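Local coordinates for YfdX protein (Salmonella enterica I, PDB 6A02) that has no established biochemical activity but appears to play a dual role, in the response of the bacterium to antibiotic stress and in its virulence, at residues 16-21 with 59-64; 27-31 with 46-50; 142-146 with 161-165. One frame throughout, in Å; residues are numbered along the deposited sequence.

Contact 1 of 3, residues 16-21 with 59-64; sequences KISGQA and TDWNLY
Ser18 and Tyr64 meet through a CH-pi contact: Ser18 CB stands 3.7 Å from the centroid of the Tyr64 ring, only 13° off the ring normal, and so lies squarely over one face. The opposite face is covered by Leu63 CB from the ring's own segment. At the ring edge, near its plane, comes the backbone oxygen of Lys16. With OG anti to the backbone N (chi1 174°), the Ser18 hydroxyl is directed to the first turn of the helix, where it accepts from Ala21 N at 2.9 Å, the capping bond that marks Ser18 as N-cap of helix 19-36. It also comes 3.5 Å from Trp61 CZ3.

Lys16 can be followed outward from the backbone. Its CB touches Leu63 O and Tyr64 CD1, CD reaches Leu63 CD1 at 3.8 Å, and NZ ends beside the two methyls of that leucine. The two side chains thus run alongside each other and point the same way. At the backbone end of this pair, water 1 links Lys16 N to Leu63 O, accepting from the first and donating to the second.

At the far end the side chains of Gln20 and Thr59 overlap while running opposite ways. Thr59 OG1 donates to Gln20 OE1 over 2.6 Å, in the carbonyl plane and on a lone pair, with a C=O...donor angle of 124°. Thr59 CG2 meanwhile covers one face of the Trp61 ring. Asp56 holds both Gln20 NE2 and Trp61 NE1, through its carboxylate and its backbone oxygen respectively. With both ends of its amide bonded, Gln20 is fixed against a flip, and one direct hydrogen bond, a water bridge and the CH-pi contact join residues 16-21 to residues 59-64.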
loop_
_atom_site.group_PDB
_atom_site.type_symbol
_atom_site.label_atom_id
_atom_site.label_comp_id
_atom_site.label_asym_id
_atom_site.label_seq_id
_atom_site.Cartn_x
_atom_site.Cartn_y
_atom_site.Cartn_z
ATOM N N LYS A 16 -2.861 -24.737 2.476
ATOM C CA LYS A 16 -3.391 -24.448 1.151
ATOM C C LYS A 16 -3.888 -23.009 1.038
ATOM O O LYS A 16 -4.432 -22.434 1.992
ATOM C CB LYS A 16 -4.505 -25.438 0.800
ATOM C CG LYS A 16 -3.959 -26.807 0.398
ATOM C CD LYS A 16 -5.063 -27.846 0.261
ATOM C CE LYS A 16 -4.488 -29.203 -0.163
ATOM N NZ LYS A 16 -5.198 -30.361 0.462
ATOM N N ILE A 17 -3.686 -22.440 -0.148
ATOM C CA ILE A 17 -4.079 -21.080 -0.499
ATOM C C ILE A 17 -5.138 -21.172 -1.590
ATOM O O ILE A 17 -4.990 -21.957 -2.534
ATOM C CB ILE A 17 -2.853 -20.297 -1.016
ATOM C CG1 ILE A 17 -1.745 -20.205 0.046
ATOM C CG2 ILE A 17 -3.278 -18.918 -1.497
ATOM C CD1 ILE A 17 -0.400 -19.768 -0.520
ATOM N N SER A 18 -6.204 -20.373 -1.476
ATOM C CA SER A 18 -7.333 -20.477 -2.404
ATOM C C SER A 18 -7.097 -19.624 -3.645
ATOM O O SER A 18 -7.250 -18.398 -3.608
ATOM C CB SER A 18 -8.654 -20.097 -1.743
ATOM O OG SER A 18 -9.688 -20.079 -2.721
ATOM N N GLY A 19 -6.779 -20.276 -4.763
ATOM C CA GLY A 19 -6.697 -19.547 -6.013
ATOM C C GLY A 19 -8.042 -19.055 -6.504
ATOM O O GLY A 19 -8.116 -18.024 -7.182
ATOM N N GLN A 20 -9.117 -19.782 -6.182
ATOM C CA GLN A 20 -10.448 -19.328 -6.568
ATOM C C GLN A 20 -10.804 -18.028 -5.863
ATOM O O GLN A 20 -11.353 -17.108 -6.483
ATOM C CB GLN A 20 -11.498 -20.384 -6.243
ATOM C CG GLN A 20 -11.476 -21.611 -7.138
ATOM C CD GLN A 20 -12.452 -22.656 -6.652
ATOM O OE1 GLN A 20 -12.372 -23.106 -5.508
ATOM N NE2 GLN A 20 -13.398 -23.036 -7.510
ATOM N N ALA A 21 -10.518 -17.939 -4.564
ATOM C CA ALA A 21 -10.842 -16.718 -3.833
ATOM C C ALA A 21 -9.952 -15.563 -4.260
ATOM O O ALA A 21 -10.395 -14.408 -4.261
ATOM C CB ALA A 21 -10.732 -16.949 -2.330
ATOM N N THR A 59 -15.579 -27.124 -3.680
ATOM C CA THR A 59 -14.394 -26.700 -2.961
ATOM C C THR A 59 -14.566 -26.962 -1.471
ATOM O O THR A 59 -15.617 -26.679 -0.890
ATOM C CB THR A 59 -14.158 -25.208 -3.205
ATOM O OG1 THR A 59 -13.900 -25.007 -4.599
ATOM C CG2 THR A 59 -12.963 -24.705 -2.388
ATOM N N ASP A 60 -13.522 -27.511 -0.859
ATOM C CA ASP A 60 -13.485 -27.729 0.584
ATOM C C ASP A 60 -12.856 -26.488 1.205
ATOM O O ASP A 60 -11.633 -26.370 1.313
ATOM C CB ASP A 60 -12.685 -28.984 0.896
ATOM C CG ASP A 60 -12.566 -29.251 2.381
ATOM O OD1 ASP A 60 -13.143 -28.498 3.196
ATOM O OD2 ASP A 60 -11.871 -30.218 2.738
ATOM N N TRP A 61 -13.711 -25.563 1.638
ATOM C CA TRP A 61 -13.222 -24.278 2.128
ATOM C C TRP A 61 -12.439 -24.397 3.429
ATOM O O TRP A 61 -11.631 -23.512 3.734
ATOM C CB TRP A 61 -14.386 -23.285 2.217
ATOM C CG TRP A 61 -14.905 -22.974 0.852
ATOM C CD1 TRP A 61 -16.022 -23.483 0.251
ATOM C CD2 TRP A 61 -14.286 -22.120 -0.116
ATOM N NE1 TRP A 61 -16.143 -22.991 -1.028
ATOM C CE2 TRP A 61 -15.091 -22.143 -1.274
ATOM C CE3 TRP A 61 -13.131 -21.326 -0.110
ATOM C CZ2 TRP A 61 -14.774 -21.408 -2.418
ATOM C CZ3 TRP A 61 -12.822 -20.596 -1.249
ATOM C CH2 TRP A 61 -13.638 -20.638 -2.380
ATOM N N ASN A 62 -12.632 -25.479 4.192
ATOM C CA ASN A 62 -11.849 -25.683 5.406
ATOM C C ASN A 62 -10.354 -25.696 5.123
ATOM O O ASN A 62 -9.558 -25.331 5.997
ATOM C CB ASN A 62 -12.217 -27.021 6.065
ATOM C CG ASN A 62 -13.677 -27.114 6.451
ATOM O OD1 ASN A 62 -14.122 -26.460 7.394
ATOM N ND2 ASN A 62 -14.427 -27.949 5.739
ATOM N N LEU A 63 -9.955 -26.116 3.919
ATOM C CA LEU A 63 -8.535 -26.256 3.602
ATOM C C LEU A 63 -7.789 -24.930 3.656
ATOM O O LEU A 63 -6.565 -24.926 3.842
ATOM C CB LEU A 63 -8.363 -26.852 2.205
ATOM C CG LEU A 63 -8.943 -28.257 2.006
ATOM C CD1 LEU A 63 -8.722 -28.712 0.575
ATOM C CD2 LEU A 63 -8.300 -29.211 2.988
ATOM N N TYR A 64 -8.490 -23.806 3.503
ATOM C CA TYR A 64 -7.847 -22.505 3.358
ATOM C C TYR A 64 -7.941 -21.650 4.608
ATOM O O TYR A 64 -7.413 -20.533 4.622
ATOM C CB TYR A 64 -8.454 -21.757 2.169
ATOM C CG TYR A 64 -8.602 -22.629 0.953
ATOM C CD1 TYR A 64 -7.496 -23.006 0.206
ATOM C CD2 TYR A 64 -9.850 -23.092 0.560
ATOM C CE1 TYR A 64 -7.636 -23.824 -0.911
ATOM C CE2 TYR A 64 -10.003 -23.900 -0.552
ATOM C CZ TYR A 64 -8.895 -24.260 -1.280
ATOM O OH TYR A 64 -9.044 -25.066 -2.387
HETATM O O HOH W 1 -4.321 -26.557 4.155
#

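Contact 2 of 3, residues 27-31 with 46-50; sequences DIGMS and LAAQA
Leu46 packs its CB and CD1 against the backbone and side chains of Met30 and Ser31, and this is the dense part of the contact. CD1 lies 3.8 Å from Met30 CB and equally close to Ser31 N, while Leu46 CB meets Ser31 CB. Here the CA atoms of Ser31 and Leu46 are only 5.3 Å apart. Small residues continue the seam: Ser31 OG, anti to the backbone N (chi1 177°), is placed 3.7 Å from Ala47 CB and within bonding distance of its partner Ala43 O. Ala50 CB touches both Ile28 CG1, at 3.9 Å, and Asp27 CB.

Toward Gln49, an exposed residue, the packing gives way to polar groups and water. The Gln49 chain runs roughly perpendicular to Asp27, its amide turned 56° from the carboxylate, and no direct bond joins them. Instead water 2 donates to Asp27 OD1 and, in the Gln49 conformer given, to Gln49 OE1, both over a long 3.2 Å. Asp27 OD1 also accepts from Gln23 NE2, one turn earlier on the same helix, whereas OD2 rests against Gln49 CB.

The segment axes approach to 8.2 Å at 162° between their directions, close to antiparallel. With just a short connection between helices 19-36 and 40-54, this is a helical hairpin, whose inner side is covered by helices 136-151 and 155-167.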
loop_
_atom_site.group_PDB
_atom_site.type_symbol
_atom_site.label_atom_id
_atom_site.label_comp_id
_atom_site.label_asym_id
_atom_site.label_seq_id
_atom_site.Cartn_x
_atom_site.Cartn_y
_atom_site.Cartn_z
ATOM N N ASP A 27 -11.912 -10.276 -9.565
ATOM C CA ASP A 27 -13.171 -10.008 -10.259
ATOM C C ASP A 27 -13.974 -8.908 -9.565
ATOM O O ASP A 27 -14.632 -8.099 -10.234
ATOM C CB ASP A 27 -14.007 -11.287 -10.342
ATOM C CG ASP A 27 -13.427 -12.321 -11.288
ATOM O OD1 ASP A 27 -12.473 -11.998 -12.035
ATOM O OD2 ASP A 27 -13.954 -13.458 -11.274
ATOM N N ILE A 28 -13.944 -8.876 -8.229
ATOM C CA ILE A 28 -14.655 -7.853 -7.460
ATOM C C ILE A 28 -14.133 -6.458 -7.801
ATOM O O ILE A 28 -14.912 -5.515 -7.997
ATOM C CB ILE A 28 -14.543 -8.170 -5.953
ATOM C CG1 ILE A 28 -15.474 -9.320 -5.581
ATOM C CG2 ILE A 28 -14.842 -6.953 -5.092
ATOM C CD1 ILE A 28 -15.192 -9.866 -4.201
ATOM N N GLY A 29 -12.809 -6.301 -7.872
ATOM C CA GLY A 29 -12.248 -5.011 -8.244
ATOM C C GLY A 29 -12.609 -4.593 -9.656
ATOM O O GLY A 29 -12.949 -3.429 -9.901
ATOM N N MET A 30 -12.537 -5.528 -10.604
ATOM C CA MET A 30 -12.894 -5.206 -11.983
ATOM C C MET A 30 -14.373 -4.861 -12.085
ATOM O O MET A 30 -14.760 -3.933 -12.809
ATOM C CB MET A 30 -12.548 -6.376 -12.907
ATOM C CG MET A 30 -11.047 -6.655 -13.033
ATOM S SD MET A 30 -10.651 -7.873 -14.307
ATOM C CE MET A 30 -11.725 -7.205 -15.581
ATOM N N SER A 31 -15.210 -5.583 -11.340
ATOM C CA SER A 31 -16.639 -5.294 -11.334
ATOM C C SER A 31 -16.894 -3.865 -10.887
ATOM O O SER A 31 -17.655 -3.126 -11.523
ATOM C CB SER A 31 -17.355 -6.285 -10.417
ATOM O OG SER A 31 -18.743 -5.999 -10.315
ATOM N N LEU A 46 -18.987 -9.922 -13.892
ATOM C CA LEU A 46 -17.783 -10.129 -13.093
ATOM C C LEU A 46 -18.131 -10.467 -11.648
ATOM O O LEU A 46 -17.513 -11.352 -11.044
ATOM C CB LEU A 46 -16.911 -8.874 -13.165
ATOM C CG LEU A 46 -16.243 -8.653 -14.522
ATOM C CD1 LEU A 46 -15.845 -7.201 -14.692
ATOM C CD2 LEU A 46 -15.032 -9.554 -14.676
ATOM N N ALA A 47 -19.132 -9.791 -11.085
ATOM C CA ALA A 47 -19.561 -10.105 -9.727
ATOM C C ALA A 47 -20.187 -11.492 -9.658
ATOM O O ALA A 47 -20.004 -12.210 -8.669
ATOM C CB ALA A 47 -20.527 -9.036 -9.208
ATOM N N ALA A 48 -20.913 -11.891 -10.707
ATOM C CA ALA A 48 -21.471 -13.238 -10.747
ATOM C C ALA A 48 -20.372 -14.286 -10.784
ATOM O O ALA A 48 -20.484 -15.336 -10.139
ATOM C CB ALA A 48 -22.409 -13.392 -11.943
ATOM N N GLN A 49 -19.295 -14.024 -11.524
ATOM C CA GLN A 49 -18.179 -14.963 -11.509
ATOM C C GLN A 49 -17.556 -15.046 -10.122
ATOM O O GLN A 49 -17.236 -16.138 -9.640
ATOM C CB GLN A 49 -17.118 -14.591 -12.545
ATOM C CG GLN A 49 -17.559 -14.646 -14.010
ATOM C CD GLN A 49 -16.525 -14.048 -14.957
ATOM O OE1 GLN A 49 -15.522 -13.483 -14.527
ATOM N NE2 GLN A 49 -16.768 -14.178 -16.254
ATOM N N ALA A 50 -17.378 -13.897 -9.461
ATOM C CA ALA A 50 -16.841 -13.914 -8.106
ATOM C C ALA A 50 -17.740 -14.708 -7.169
ATOM O O ALA A 50 -17.251 -15.466 -6.319
ATOM C CB ALA A 50 -16.663 -12.480 -7.605
HETATM O O HOH W 2 -12.618 -12.469 -15.244
#

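Contact 3 of 3, residues 142-146 with 161-165; sequences DVTTA and LLKSA
Asp142 reaches across to helix 155-167 with its whole side chain, its CB and CG lying over Leu161 O and Ala165 CB. The carboxylate splits its contacts: OD1 touches Leu161 CD2 at 3.7 Å, while OD2 comes within 3.2 Å of Ala165 CA. Although OD2 is also near Ala165 N, the angle is too poor for a bond, and that N-H is used within the helix by Leu161 O. The polar link is indirect. Water 3 donates to Asp142 OD2 over an unusually short modelled distance of 2.5 Å and lies 2.7 Å from Ser164 OG, bridging the two helices.

Leu161 spreads its other branch toward Thr145, CD1 meeting Thr145 CG2 at 3.5 Å, tighter than usual for two carbons. A chi1 of -53° sends Thr145 CG2 anti to the backbone N, against Leu161, and leaves OG1 beside that N, where it bonds back to Lys141 O. The helices form an antiparallel hairpin, 171° between segment directions and 9.0 Å between axes, and between them Ala146 CB packs 3.9 Å from Leu162 CD2.

Beyond this first layer, Leu162 also rests on Ile28 and Ser31 of helix 19-36, and Val143 packs on Glu51 and Leu54 of helix 40-54. On another flank a third subunit covers the seam: its Tyr91 packs on Thr145, its Glu89 on Leu161 and its Ala88 on Ser164.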
loop_
_atom_site.group_PDB
_atom_site.type_symbol
_atom_site.label_atom_id
_atom_site.label_comp_id
_atom_site.label_asym_id
_atom_site.label_seq_id
_atom_site.Cartn_x
_atom_site.Cartn_y
_atom_site.Cartn_z
ATOM N N ASP A 142 -20.987 -9.637 0.857
ATOM C CA ASP A 142 -20.768 -8.433 0.056
ATOM C C ASP A 142 -21.084 -8.685 -1.415
ATOM O O ASP A 142 -21.734 -7.865 -2.074
ATOM C CB ASP A 142 -19.318 -7.958 0.180
ATOM C CG ASP A 142 -18.965 -7.396 1.548
ATOM O OD1 ASP A 142 -19.872 -7.059 2.342
ATOM O OD2 ASP A 142 -17.739 -7.272 1.805
ATOM N N VAL A 143 -20.613 -9.808 -1.963
ATOM C CA VAL A 143 -20.796 -10.067 -3.390
ATOM C C VAL A 143 -22.261 -10.312 -3.712
ATOM O O VAL A 143 -22.810 -9.728 -4.653
ATOM C CB VAL A 143 -19.911 -11.235 -3.851
ATOM C CG1 VAL A 143 -20.193 -11.568 -5.319
ATOM C CG2 VAL A 143 -18.463 -10.863 -3.672
ATOM N N THR A 144 -22.908 -11.191 -2.945
ATOM C CA THR A 144 -24.304 -11.508 -3.227
ATOM C C THR A 144 -25.180 -10.279 -3.062
ATOM O O THR A 144 -26.075 -10.030 -3.880
ATOM C CB THR A 144 -24.773 -12.637 -2.317
ATOM O OG1 THR A 144 -24.020 -13.818 -2.612
ATOM C CG2 THR A 144 -26.251 -12.917 -2.556
ATOM N N THR A 145 -24.925 -9.486 -2.019
ATOM C CA THR A 145 -25.715 -8.280 -1.811
ATOM C C THR A 145 -25.439 -7.248 -2.897
ATOM O O THR A 145 -26.363 -6.582 -3.374
ATOM C CB THR A 145 -25.472 -7.712 -0.409
ATOM O OG1 THR A 145 -25.696 -8.737 0.568
ATOM C CG2 THR A 145 -26.434 -6.567 -0.140
ATOM N N ALA A 146 -24.181 -7.119 -3.332
ATOM C CA ALA A 146 -23.887 -6.187 -4.417
ATOM C C ALA A 146 -24.622 -6.572 -5.697
ATOM O O ALA A 146 -25.136 -5.699 -6.407
ATOM C CB ALA A 146 -22.377 -6.107 -4.667
ATOM N N LEU A 161 -20.243 -1.728 -1.587
ATOM C CA LEU A 161 -20.063 -3.058 -1.007
ATOM C C LEU A 161 -18.875 -3.783 -1.626
ATOM O O LEU A 161 -18.154 -4.512 -0.932
ATOM C CB LEU A 161 -21.323 -3.889 -1.205
ATOM C CG LEU A 161 -22.387 -3.772 -0.137
ATOM C CD1 LEU A 161 -23.510 -4.694 -0.506
ATOM C CD2 LEU A 161 -21.813 -4.151 1.215
ATOM N N LEU A 162 -18.669 -3.626 -2.934
ATOM C CA LEU A 162 -17.483 -4.210 -3.557
ATOM C C LEU A 162 -16.205 -3.615 -2.972
ATOM O O LEU A 162 -15.232 -4.339 -2.717
ATOM C CB LEU A 162 -17.541 -4.018 -5.072
ATOM C CG LEU A 162 -18.719 -4.709 -5.766
ATOM C CD1 LEU A 162 -18.703 -4.325 -7.227
ATOM C CD2 LEU A 162 -18.642 -6.217 -5.608
ATOM N N LYS A 163 -16.198 -2.300 -2.725
ATOM C CA LYS A 163 -15.031 -1.670 -2.111
ATOM C C LYS A 163 -14.826 -2.180 -0.693
ATOM O O LYS A 163 -13.689 -2.458 -0.284
ATOM C CB LYS A 163 -15.196 -0.146 -2.123
ATOM C CG LYS A 163 -13.968 0.617 -1.587
ATOM C CD LYS A 163 -12.724 0.266 -2.411
ATOM C CE LYS A 163 -11.497 1.092 -2.014
ATOM N NZ LYS A 163 -10.349 0.827 -2.940
ATOM N N SER A 164 -15.918 -2.321 0.066
ATOM C CA SER A 164 -15.830 -2.874 1.412
ATOM C C SER A 164 -15.221 -4.269 1.402
ATOM O O SER A 164 -14.382 -4.591 2.254
ATOM C CB SER A 164 -17.207 -2.910 2.051
ATOM O OG SER A 164 -17.103 -3.425 3.365
ATOM N N ALA A 165 -15.611 -5.107 0.433
ATOM C CA ALA A 165 -14.985 -6.424 0.331
ATOM C C ALA A 165 -13.478 -6.307 0.132
ATOM O O ALA A 165 -12.699 -7.034 0.767
ATOM C CB ALA A 165 -15.626 -7.235 -0.798
HETATM O O HOH W 3 -17.013 -6.092 3.870
#

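How the contacts relate
The contacts follow the chain order 1, 2, 3, with contact 2 nested inside the loop that contact 1 closes and contact 3 coming later. Contacts 1 and 2 share helix 19-36, one at its start and one further along, their centres about 18 Å apart and their atoms not touching. Contacts 2 and 3 are two helical hairpins with centres about 10 Å apart, and they do touch: Ile28 CD1 meets Val143 CG2 at 3.5 Å and Ala47 O meets Val143 CG1 at 3.4 Å. Helices 19-36, 40-54, 136-151 and 155-167 therefore pack as one helical unit, while contact 1, its centre about 20 Å from that of contact 3, ties its first helix to the segment leading into strand 65-66.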